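Local coordinates for amidohydrolase (Staphylococcus aureus, PDB 3NUR), which is a putative amidohydrolase with a TIM-barrel fold, probably hydrolysing carbon-nitrogen bonds other than peptide bonds with the help of a bound metal, at residues A[299-313]-A[332-346]. Residues are numbered along the deposited sequence; the frame is centred on the assembly and turned at random.
Sequences FDLVKKEVGIDRILY and LGLTDEEKEKISYTN
The F299 ring carries L332 CD1 over the centre of one face, a CH-pi contact 3.8 Å from the ring centroid and 8° off the normal. L334 CD2 and I342 CD1 approach the same ring obliquely near CZ and CE1. W254, in a loop, also touches F299. A second flat group, the amide of N346, gives both ND2 protons to backbone carbonyls of 299-313. ND2 bonds I311 O at 2.8 Å, with the acceptor in the amide plane. It also bonds I308 O at 2.9 Å, on a lone pair in the carbonyl plane. The two bonds fix the rotation of the buried amide. L312 CD2 packs on N346 CB at 3.7 Å.

The fold is a TIM barrel. Residues 310-313 follow helix 296-306 and run between strands 286-288 and 24-31, with backbone bonds from L312 to I288 and from Y313 to F27. They probably occupy the position of the last barrel strand, with helix 336-351 packed against them. D316, a calcium ligand, follows soon after.

I342 divides its branches. CG1 is anti to the carbonyl carbon (chi1 -61°) and takes CD1 towards I308 and F299, while CG2 faces I311 and Y313. The pair I308 CD1 and I342 CD1 is tight at 3.4 Å. I308 also lies across the CB and CG of E338.

Charged groups border the apolar patch. K341 NZ meets D309 OD1 at 2.8 Å on the syn side of the carboxylate, and E337 joins the network. K303 NZ forms a weak, long salt bridge to E338 OE2 at 3.5 Å. One water links K303 NZ to E338 OE1, and a second links it to L332 O. E338 also forms a capping box with T335 at the start of the helix.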
ATOM      1  N   PHE A 299      -9.704 -12.681  -6.874  1.00  7.84           N
ATOM      2  CA  PHE A 299      -8.420 -13.135  -7.446  1.00  8.02           C
ATOM      3  C   PHE A 299      -8.596 -13.400  -8.942  1.00 11.35           C
ATOM      4  O   PHE A 299      -7.798 -12.911  -9.746  1.00 10.08           O
ATOM      5  CB  PHE A 299      -7.889 -14.414  -6.756  1.00  9.19           C
ATOM      6  CG  PHE A 299      -6.706 -14.970  -7.512  1.00 10.72           C
ATOM      7  CD1 PHE A 299      -5.437 -14.416  -7.356  1.00 14.14           C
ATOM      8  CD2 PHE A 299      -6.873 -15.997  -8.444  1.00 13.34           C
ATOM      9  CE1 PHE A 299      -4.364 -14.867  -8.132  1.00 16.09           C
ATOM     10  CE2 PHE A 299      -5.801 -16.446  -9.215  1.00 16.00           C
ATOM     11  CZ  PHE A 299      -4.551 -15.888  -9.041  1.00 14.49           C
ATOM     12  N   ASP A 300      -9.650 -14.161  -9.317  1.00 10.73           N
ATOM     13  CA  ASP A 300      -9.901 -14.476 -10.734  1.00 10.49           C
ATOM     14  C   ASP A 300     -10.071 -13.223 -11.587  1.00 12.27           C
ATOM     15  O   ASP A 300      -9.520 -13.167 -12.685  1.00 10.49           O
ATOM     16  CB  ASP A 300     -11.118 -15.396 -10.893  1.00 11.12           C
ATOM     17  CG  ASP A 300     -10.946 -16.780 -10.284  1.00 19.10           C
ATOM     18  OD1 ASP A 300      -9.789 -17.172 -10.002  1.00 18.15           O
ATOM     19  OD2 ASP A 300     -11.967 -17.447 -10.039  1.00 20.94           O
ATOM     20  N   LEU A 301     -10.808 -12.217 -11.075  1.00 10.02           N
ATOM     21  CA  LEU A 301     -10.997 -10.961 -11.816  1.00 10.36           C
ATOM     22  C   LEU A 301      -9.660 -10.247 -12.043  1.00 11.55           C
ATOM     23  O   LEU A 301      -9.356  -9.823 -13.161  1.00 11.27           O
ATOM     24  CB  LEU A 301     -11.958 -10.044 -11.036  1.00 11.33           C
ATOM     25  CG  LEU A 301     -12.172  -8.629 -11.631  1.00 18.04           C
ATOM     26  CD1 LEU A 301     -13.100  -8.682 -12.829  1.00 17.89           C
ATOM     27  CD2 LEU A 301     -12.748  -7.689 -10.582  1.00 20.90           C
ATOM     28  N   VAL A 302      -8.858 -10.133 -10.978  1.00  6.61           N
ATOM     29  CA  VAL A 302      -7.569  -9.436 -11.002  1.00  7.21           C
ATOM     30  C   VAL A 302      -6.614 -10.164 -11.950  1.00 11.13           C
ATOM     31  O   VAL A 302      -5.973  -9.514 -12.774  1.00 12.57           O
ATOM     32  CB  VAL A 302      -7.017  -9.272  -9.552  1.00 10.63           C
ATOM     33  CG1 VAL A 302      -5.533  -8.887  -9.537  1.00 10.78           C
ATOM     34  CG2 VAL A 302      -7.854  -8.257  -8.757  1.00 10.36           C
ATOM     35  N   LYS A 303      -6.567 -11.506 -11.889  1.00  8.36           N
ATOM     36  CA  LYS A 303      -5.707 -12.264 -12.812  1.00  8.74           C
ATOM     37  C   LYS A 303      -6.078 -11.986 -14.285  1.00 12.35           C
ATOM     38  O   LYS A 303      -5.183 -11.841 -15.117  1.00 12.28           O
ATOM     39  CB  LYS A 303      -5.793 -13.772 -12.508  1.00 11.99           C
ATOM     40  CG  LYS A 303      -4.767 -14.623 -13.256  1.00 20.28           C
ATOM     41  CD  LYS A 303      -5.121 -16.101 -13.154  1.00 34.14           C
ATOM     42  CE  LYS A 303      -4.259 -16.983 -14.029  1.00 42.76           C
ATOM     43  NZ  LYS A 303      -4.676 -18.412 -13.958  1.00 48.13           N
ATOM     44  N   LYS A 304      -7.382 -11.920 -14.620  1.00 10.48           N
ATOM     45  CA  LYS A 304      -7.797 -11.678 -16.013  1.00 11.53           C
ATOM     46  C   LYS A 304      -7.506 -10.246 -16.470  1.00 17.62           C
ATOM     47  O   LYS A 304      -7.212 -10.025 -17.639  1.00 17.47           O
ATOM     48  CB  LYS A 304      -9.316 -11.945 -16.178  1.00 12.79           C
ATOM     49  CG  LYS A 304      -9.728 -13.391 -16.007  1.00 21.72           C
ATOM     50  CD  LYS A 304     -11.207 -13.492 -15.591  1.00 28.80           C
ATOM     51  CE  LYS A 304     -11.587 -14.909 -15.231  1.00 33.68           C
ATOM     52  NZ  LYS A 304     -12.864 -14.967 -14.471  1.00 33.09           N
ATOM     53  N   GLU A 305      -7.606  -9.277 -15.546  1.00 13.79           N
ATOM     54  CA  GLU A 305      -7.440  -7.851 -15.834  1.00 12.91           C
ATOM     55  C   GLU A 305      -5.999  -7.375 -15.918  1.00 17.40           C
ATOM     56  O   GLU A 305      -5.661  -6.674 -16.873  1.00 16.13           O
ATOM     57  CB  GLU A 305      -8.214  -6.993 -14.813  1.00 13.84           C
ATOM     58  CG  GLU A 305      -9.727  -7.107 -14.932  1.00 14.47           C
ATOM     59  CD  GLU A 305     -10.308  -6.708 -16.274  1.00 21.81           C
ATOM     60  OE1 GLU A 305      -9.695  -5.868 -16.974  1.00 18.05           O
ATOM     61  OE2 GLU A 305     -11.387  -7.238 -16.625  1.00 14.80           O
ATOM     62  N   VAL A 306      -5.161  -7.722 -14.922  1.00 12.92           N
ATOM     63  CA  VAL A 306      -3.758  -7.273 -14.895  1.00 12.57           C
ATOM     64  C   VAL A 306      -2.742  -8.374 -15.147  1.00 16.05           C
ATOM     65  O   VAL A 306      -1.591  -8.078 -15.461  1.00 16.57           O
ATOM     66  CB  VAL A 306      -3.387  -6.428 -13.639  1.00 16.44           C
ATOM     67  CG1 VAL A 306      -4.266  -5.188 -13.530  1.00 16.66           C
ATOM     68  CG2 VAL A 306      -3.441  -7.253 -12.355  1.00 16.40           C
ATOM     69  N   GLY A 307      -3.136  -9.618 -14.912  1.00 12.75           N
ATOM     70  CA  GLY A 307      -2.238 -10.747 -15.111  1.00 11.88           C
ATOM     71  C   GLY A 307      -1.456 -11.118 -13.873  1.00 13.77           C
ATOM     72  O   GLY A 307      -1.309 -10.315 -12.940  1.00 10.82           O
ATOM     73  N   ILE A 308      -0.952 -12.352 -13.874  1.00 13.14           N
ATOM     74  CA  ILE A 308      -0.192 -12.917 -12.763  1.00 14.20           C
ATOM     75  C   ILE A 308       1.075 -12.142 -12.397  1.00 12.99           C
ATOM     76  O   ILE A 308       1.417 -12.107 -11.227  1.00 10.40           O
ATOM     77  CB  ILE A 308       0.111 -14.425 -13.034  1.00 19.52           C
ATOM     78  CG1 ILE A 308       0.299 -15.196 -11.739  1.00 22.05           C
ATOM     79  CG2 ILE A 308       1.265 -14.643 -14.015  1.00 23.36           C
ATOM     80  CD1 ILE A 308      -1.093 -15.724 -11.211  1.00 37.32           C
ATOM     81  N   ASP A 309       1.748 -11.512 -13.383  1.00 10.55           N
ATOM     82  CA  ASP A 309       3.009 -10.811 -13.134  1.00 10.83           C
ATOM     83  C   ASP A 309       2.844  -9.576 -12.253  1.00 12.17           C
ATOM     84  O   ASP A 309       3.842  -9.021 -11.804  1.00 11.41           O
ATOM     85  CB  ASP A 309       3.671 -10.404 -14.466  1.00 13.47           C
ATOM     86  CG  ASP A 309       4.188 -11.558 -15.315  1.00 26.95           C
ATOM     87  OD1 ASP A 309       4.817 -12.479 -14.748  1.00 25.91           O
ATOM     88  OD2 ASP A 309       4.047 -11.489 -16.557  1.00 37.57           O
ATOM     89  N   ARG A 310       1.600  -9.119 -12.069  1.00  9.24           N
ATOM     90  CA  ARG A 310       1.310  -7.877 -11.346  1.00  9.04           C
ATOM     91  C   ARG A 310       0.681  -8.113  -9.983  1.00 11.32           C
ATOM     92  O   ARG A 310       0.282  -7.152  -9.318  1.00 12.06           O
ATOM     93  CB  ARG A 310       0.414  -6.952 -12.227  1.00  8.50           C
ATOM     94  CG  ARG A 310       0.963  -6.659 -13.643  1.00 14.47           C
ATOM     95  CD  ARG A 310       2.406  -6.155 -13.701  1.00  8.39           C
ATOM     96  NE  ARG A 310       2.539  -4.855 -13.044  1.00 12.34           N
ATOM     97  CZ  ARG A 310       3.597  -4.058 -13.177  1.00 21.77           C
ATOM     98  NH1 ARG A 310       4.623  -4.426 -13.938  1.00 17.88           N
ATOM     99  NH2 ARG A 310       3.635  -2.886 -12.555  1.00 12.18           N
ATOM    100  N   ILE A 311       0.620  -9.374  -9.539  1.00  7.30           N
ATOM    101  CA  ILE A 311       0.011  -9.691  -8.247  1.00  7.59           C
ATOM    102  C   ILE A 311       1.068  -9.987  -7.189  1.00 11.67           C
ATOM    103  O   ILE A 311       1.955 -10.819  -7.399  1.00 12.08           O
ATOM    104  CB  ILE A 311      -1.041 -10.838  -8.377  1.00  9.86           C
ATOM    105  CG1 ILE A 311      -2.139 -10.481  -9.423  1.00  9.91           C
ATOM    106  CG2 ILE A 311      -1.659 -11.204  -7.019  1.00 10.15           C
ATOM    107  CD1 ILE A 311      -2.993 -11.684  -9.847  1.00 14.77           C
ATOM    108  N   LEU A 312       0.951  -9.309  -6.048  1.00  8.20           N
ATOM    109  CA  LEU A 312       1.836  -9.509  -4.898  1.00  7.87           C
ATOM    110  C   LEU A 312       1.017 -10.052  -3.741  1.00 11.84           C
ATOM    111  O   LEU A 312      -0.191  -9.885  -3.741  1.00 11.87           O
ATOM    112  CB  LEU A 312       2.517  -8.186  -4.480  1.00  8.10           C
ATOM    113  CG  LEU A 312       3.369  -7.485  -5.527  1.00 11.37           C
ATOM    114  CD1 LEU A 312       3.831  -6.109  -5.018  1.00 11.59           C
ATOM    115  CD2 LEU A 312       4.557  -8.345  -5.951  1.00 12.32           C
ATOM    116  N   TYR A 313       1.652 -10.741  -2.784  1.00  8.41           N
ATOM    117  CA  TYR A 313       0.939 -11.315  -1.650  1.00  7.96           C
ATOM    118  C   TYR A 313       0.973 -10.372  -0.448  1.00  9.33           C
ATOM    119  O   TYR A 313       1.870  -9.538  -0.347  1.00  9.31           O
ATOM    120  CB  TYR A 313       1.505 -12.711  -1.330  1.00  8.90           C
ATOM    121  CG  TYR A 313       0.502 -13.709  -0.791  1.00  9.83           C
ATOM    122  CD1 TYR A 313      -0.826 -13.695  -1.212  1.00 10.48           C
ATOM    123  CD2 TYR A 313       0.893 -14.703   0.107  1.00 10.76           C
ATOM    124  CE1 TYR A 313      -1.743 -14.647  -0.757  1.00  9.09           C
ATOM    125  CE2 TYR A 313      -0.014 -15.660   0.570  1.00 11.63           C
ATOM    126  CZ  TYR A 313      -1.332 -15.621   0.143  1.00 15.08           C
ATOM    127  OH  TYR A 313      -2.229 -16.552   0.616  1.00 13.75           O
ATOM    128  N   LEU A 332      -6.483 -22.114  -5.982  1.00 15.99           N
ATOM    129  CA  LEU A 332      -6.881 -21.236  -7.080  1.00 14.83           C
ATOM    130  C   LEU A 332      -6.701 -21.808  -8.483  1.00 19.06           C
ATOM    131  O   LEU A 332      -6.888 -21.076  -9.465  1.00 18.29           O
ATOM    132  CB  LEU A 332      -6.155 -19.891  -6.946  1.00 14.32           C
ATOM    133  CG  LEU A 332      -6.317 -19.119  -5.616  1.00 18.20           C
ATOM    134  CD1 LEU A 332      -5.307 -18.004  -5.537  1.00 17.57           C
ATOM    135  CD2 LEU A 332      -7.735 -18.541  -5.461  1.00 20.75           C
ATOM    136  N   GLY A 333      -6.334 -23.086  -8.567  1.00 15.92           N
ATOM    137  CA  GLY A 333      -6.070 -23.758  -9.839  1.00 15.90           C
ATOM    138  C   GLY A 333      -4.877 -23.200 -10.598  1.00 19.14           C
ATOM    139  O   GLY A 333      -4.874 -23.188 -11.828  1.00 20.02           O
ATOM    140  N   LEU A 334      -3.850 -22.725  -9.873  1.00 13.21           N
ATOM    141  CA  LEU A 334      -2.672 -22.116 -10.472  1.00 12.24           C
ATOM    142  C   LEU A 334      -1.581 -23.141 -10.796  1.00 15.23           C
ATOM    143  O   LEU A 334      -1.455 -24.156 -10.105  1.00 15.42           O
ATOM    144  CB  LEU A 334      -2.069 -21.080  -9.496  1.00 12.23           C
ATOM    145  CG  LEU A 334      -2.940 -19.873  -9.096  1.00 16.94           C
ATOM    146  CD1 LEU A 334      -2.291 -19.129  -7.926  1.00 17.29           C
ATOM    147  CD2 LEU A 334      -3.162 -18.947 -10.281  1.00 20.28           C
ATOM    148  N   THR A 335      -0.739 -22.823 -11.777  1.00 11.58           N
ATOM    149  CA  THR A 335       0.464 -23.625 -12.072  1.00 10.74           C
ATOM    150  C   THR A 335       1.473 -23.297 -10.939  1.00 13.96           C
ATOM    151  O   THR A 335       1.320 -22.282 -10.248  1.00 12.33           O
ATOM    152  CB  THR A 335       1.090 -23.199 -13.417  1.00 16.68           C
ATOM    153  OG1 THR A 335       1.497 -21.825 -13.336  1.00 12.90           O
ATOM    154  CG2 THR A 335       0.154 -23.416 -14.607  1.00 16.73           C
ATOM    155  N   ASP A 336       2.510 -24.123 -10.782  1.00 12.28           N
ATOM    156  CA  ASP A 336       3.587 -23.880  -9.815  1.00 11.83           C
ATOM    157  C   ASP A 336       4.299 -22.572 -10.147  1.00 14.77           C
ATOM    158  O   ASP A 336       4.622 -21.823  -9.234  1.00 15.24           O
ATOM    159  CB  ASP A 336       4.589 -25.052  -9.808  1.00 13.03           C
ATOM    160  CG  ASP A 336       4.071 -26.302  -9.102  1.00 22.96           C
ATOM    161  OD1 ASP A 336       2.950 -26.255  -8.547  1.00 21.50           O
ATOM    162  OD2 ASP A 336       4.802 -27.317  -9.078  1.00 22.85           O
ATOM    163  N   GLU A 337       4.486 -22.263 -11.450  1.00 11.78           N
ATOM    164  CA  GLU A 337       5.100 -21.019 -11.902  1.00 10.73           C
ATOM    165  C   GLU A 337       4.286 -19.813 -11.354  1.00 13.43           C
ATOM    166  O   GLU A 337       4.866 -18.889 -10.790  1.00 13.16           O
ATOM    167  CB  GLU A 337       5.145 -20.965 -13.448  1.00 11.89           C
ATOM    168  CG  GLU A 337       5.913 -19.756 -13.961  1.00 18.35           C
ATOM    169  CD  GLU A 337       5.701 -19.308 -15.399  1.00 28.38           C
ATOM    170  OE1 GLU A 337       4.719 -19.740 -16.044  1.00 24.70           O
ATOM    171  OE2 GLU A 337       6.496 -18.457 -15.860  1.00 25.11           O
ATOM    172  N   GLU A 338       2.961 -19.836 -11.531  1.00 11.30           N
ATOM    173  CA  GLU A 338       2.075 -18.764 -11.076  1.00 10.58           C
ATOM    174  C   GLU A 338       2.122 -18.603  -9.563  1.00 13.94           C
ATOM    175  O   GLU A 338       2.182 -17.466  -9.093  1.00 12.64           O
ATOM    176  CB  GLU A 338       0.639 -19.016 -11.527  1.00 11.89           C
ATOM    177  CG  GLU A 338       0.421 -18.765 -13.008  1.00 18.62           C
ATOM    178  CD  GLU A 338      -0.872 -19.324 -13.566  1.00 34.52           C
ATOM    179  OE1 GLU A 338      -1.427 -20.277 -12.970  1.00 16.06           O
ATOM    180  OE2 GLU A 338      -1.305 -18.839 -14.635  1.00 36.82           O
ATOM    181  N   LYS A 339       2.090 -19.728  -8.799  1.00 11.54           N
ATOM    182  CA  LYS A 339       2.160 -19.699  -7.337  1.00 12.27           C
ATOM    183  C   LYS A 339       3.476 -19.064  -6.912  1.00 15.31           C
ATOM    184  O   LYS A 339       3.474 -18.213  -6.021  1.00 14.27           O
ATOM    185  CB  LYS A 339       2.115 -21.121  -6.761  1.00 14.78           C
ATOM    186  CG  LYS A 339       0.784 -21.817  -6.862  1.00 23.44           C
ATOM    187  CD  LYS A 339       0.880 -23.118  -6.086  1.00 27.23           C
ATOM    188  CE  LYS A 339      -0.118 -24.117  -6.569  1.00 36.14           C
ATOM    189  NZ  LYS A 339      -0.124 -25.328  -5.716  1.00 36.94           N
ATOM    190  N   GLU A 340       4.593 -19.472  -7.549  1.00 12.34           N
ATOM    191  CA  GLU A 340       5.936 -18.916  -7.242  1.00 12.68           C
ATOM    192  C   GLU A 340       5.991 -17.396  -7.455  1.00 14.90           C
ATOM    193  O   GLU A 340       6.534 -16.674  -6.605  1.00 13.90           O
ATOM    194  CB  GLU A 340       7.029 -19.611  -8.070  1.00 14.92           C
ATOM    195  CG  GLU A 340       7.332 -21.037  -7.642  1.00 31.08           C
ATOM    196  CD  GLU A 340       8.350 -21.755  -8.516  1.00 67.49           C
ATOM    197  OE1 GLU A 340       9.346 -21.112  -8.928  1.00 71.97           O
ATOM    198  OE2 GLU A 340       8.166 -22.967  -8.773  1.00 63.18           O
ATOM    199  N   LYS A 341       5.387 -16.921  -8.556  1.00 10.05           N
ATOM    200  CA  LYS A 341       5.336 -15.496  -8.904  1.00 10.04           C
ATOM    201  C   LYS A 341       4.621 -14.673  -7.825  1.00 11.91           C
ATOM    202  O   LYS A 341       5.178 -13.686  -7.320  1.00 10.08           O
ATOM    203  CB  LYS A 341       4.684 -15.285 -10.289  1.00 10.86           C
ATOM    204  CG  LYS A 341       5.588 -15.685 -11.449  1.00 12.48           C
ATOM    205  CD  LYS A 341       4.937 -15.408 -12.798  1.00 14.46           C
ATOM    206  CE  LYS A 341       5.961 -15.479 -13.904  1.00 19.87           C
ATOM    207  NZ  LYS A 341       5.353 -15.175 -15.224  1.00 29.12           N
ATOM    208  N   ILE A 342       3.410 -15.095  -7.467  1.00  9.97           N
ATOM    209  CA  ILE A 342       2.617 -14.397  -6.449  1.00 10.18           C
ATOM    210  C   ILE A 342       3.269 -14.494  -5.076  1.00 11.38           C
ATOM    211  O   ILE A 342       3.320 -13.487  -4.366  1.00 10.35           O
ATOM    212  CB  ILE A 342       1.155 -14.935  -6.397  1.00 14.27           C
ATOM    213  CG1 ILE A 342       0.437 -14.730  -7.736  1.00 15.60           C
ATOM    214  CG2 ILE A 342       0.359 -14.287  -5.222  1.00 14.47           C
ATOM    215  CD1 ILE A 342      -0.870 -15.638  -7.799  1.00 22.16           C
ATOM    216  N   SER A 343       3.752 -15.695  -4.701  1.00  8.35           N
ATOM    217  CA  SER A 343       4.341 -15.902  -3.384  0.50  8.83           C
ATOM    218  C   SER A 343       5.624 -15.098  -3.168  1.00 13.06           C
ATOM    219  O   SER A 343       5.756 -14.430  -2.129  1.00 12.11           O
ATOM    220  CB  SER A 343       4.591 -17.389  -3.138  0.50 11.42           C
ATOM    221  OG  SER A 343       4.796 -17.674  -1.764  0.50 11.57           O
ATOM    222  N   TYR A 344       6.569 -15.173  -4.120  1.00 12.12           N
ATOM    223  CA  TYR A 344       7.882 -14.550  -3.917  1.00 13.15           C
ATOM    224  C   TYR A 344       8.534 -13.853  -5.107  1.00 14.86           C
ATOM    225  O   TYR A 344       9.182 -12.822  -4.901  1.00 12.59           O
ATOM    226  CB  TYR A 344       8.814 -15.711  -3.456  1.00 17.37           C
ATOM    227  CG  TYR A 344      10.129 -15.335  -2.809  1.00 24.57           C
ATOM    228  CD1 TYR A 344      10.283 -15.382  -1.424  1.00 27.93           C
ATOM    229  CD2 TYR A 344      11.257 -15.063  -3.579  1.00 26.20           C
ATOM    230  CE1 TYR A 344      11.503 -15.066  -0.818  1.00 30.92           C
ATOM    231  CE2 TYR A 344      12.478 -14.730  -2.985  1.00 27.65           C
ATOM    232  CZ  TYR A 344      12.596 -14.732  -1.603  1.00 38.54           C
ATOM    233  OH  TYR A 344      13.787 -14.400  -1.003  1.00 41.56           O
ATOM    234  N   THR A 345       8.484 -14.451  -6.308  1.00 11.13           N
ATOM    235  CA  THR A 345       9.266 -13.924  -7.433  1.00 11.47           C
ATOM    236  C   THR A 345       8.885 -12.558  -7.944  1.00 13.16           C
ATOM    237  O   THR A 345       9.788 -11.776  -8.238  1.00 13.04           O
ATOM    238  CB  THR A 345       9.571 -14.950  -8.539  1.00 17.45           C
ATOM    239  OG1 THR A 345       8.436 -15.115  -9.373  1.00 21.08           O
ATOM    240  CG2 THR A 345      10.103 -16.288  -8.016  1.00 14.44           C
ATOM    241  N   ASN A 346       7.572 -12.246  -8.070  1.00  9.19           N
ATOM    242  CA  ASN A 346       7.204 -10.889  -8.520  1.00  8.56           C
ATOM    243  C   ASN A 346       7.789  -9.848  -7.537  1.00 11.71           C
ATOM    244  O   ASN A 346       8.373  -8.863  -7.973  1.00 11.49           O
ATOM    245  CB  ASN A 346       5.686 -10.707  -8.595  1.00  9.64           C
ATOM    246  CG  ASN A 346       4.986 -11.482  -9.675  1.00 18.19           C
ATOM    247  OD1 ASN A 346       5.582 -11.899 -10.684  1.00 11.67           O
ATOM    248  ND2 ASN A 346       3.674 -11.653  -9.493  1.00 10.71           N
TER
HETATM  249  O   HOH W   1      -3.666 -21.088 -14.070  1.00 31.69           O
HETATM  250  O   HOH W   2      -6.316 -19.756 -11.986  1.00 46.26           O
HETATM  251  O   HOH W   3       4.478 -11.625  -2.799  1.00  8.47           O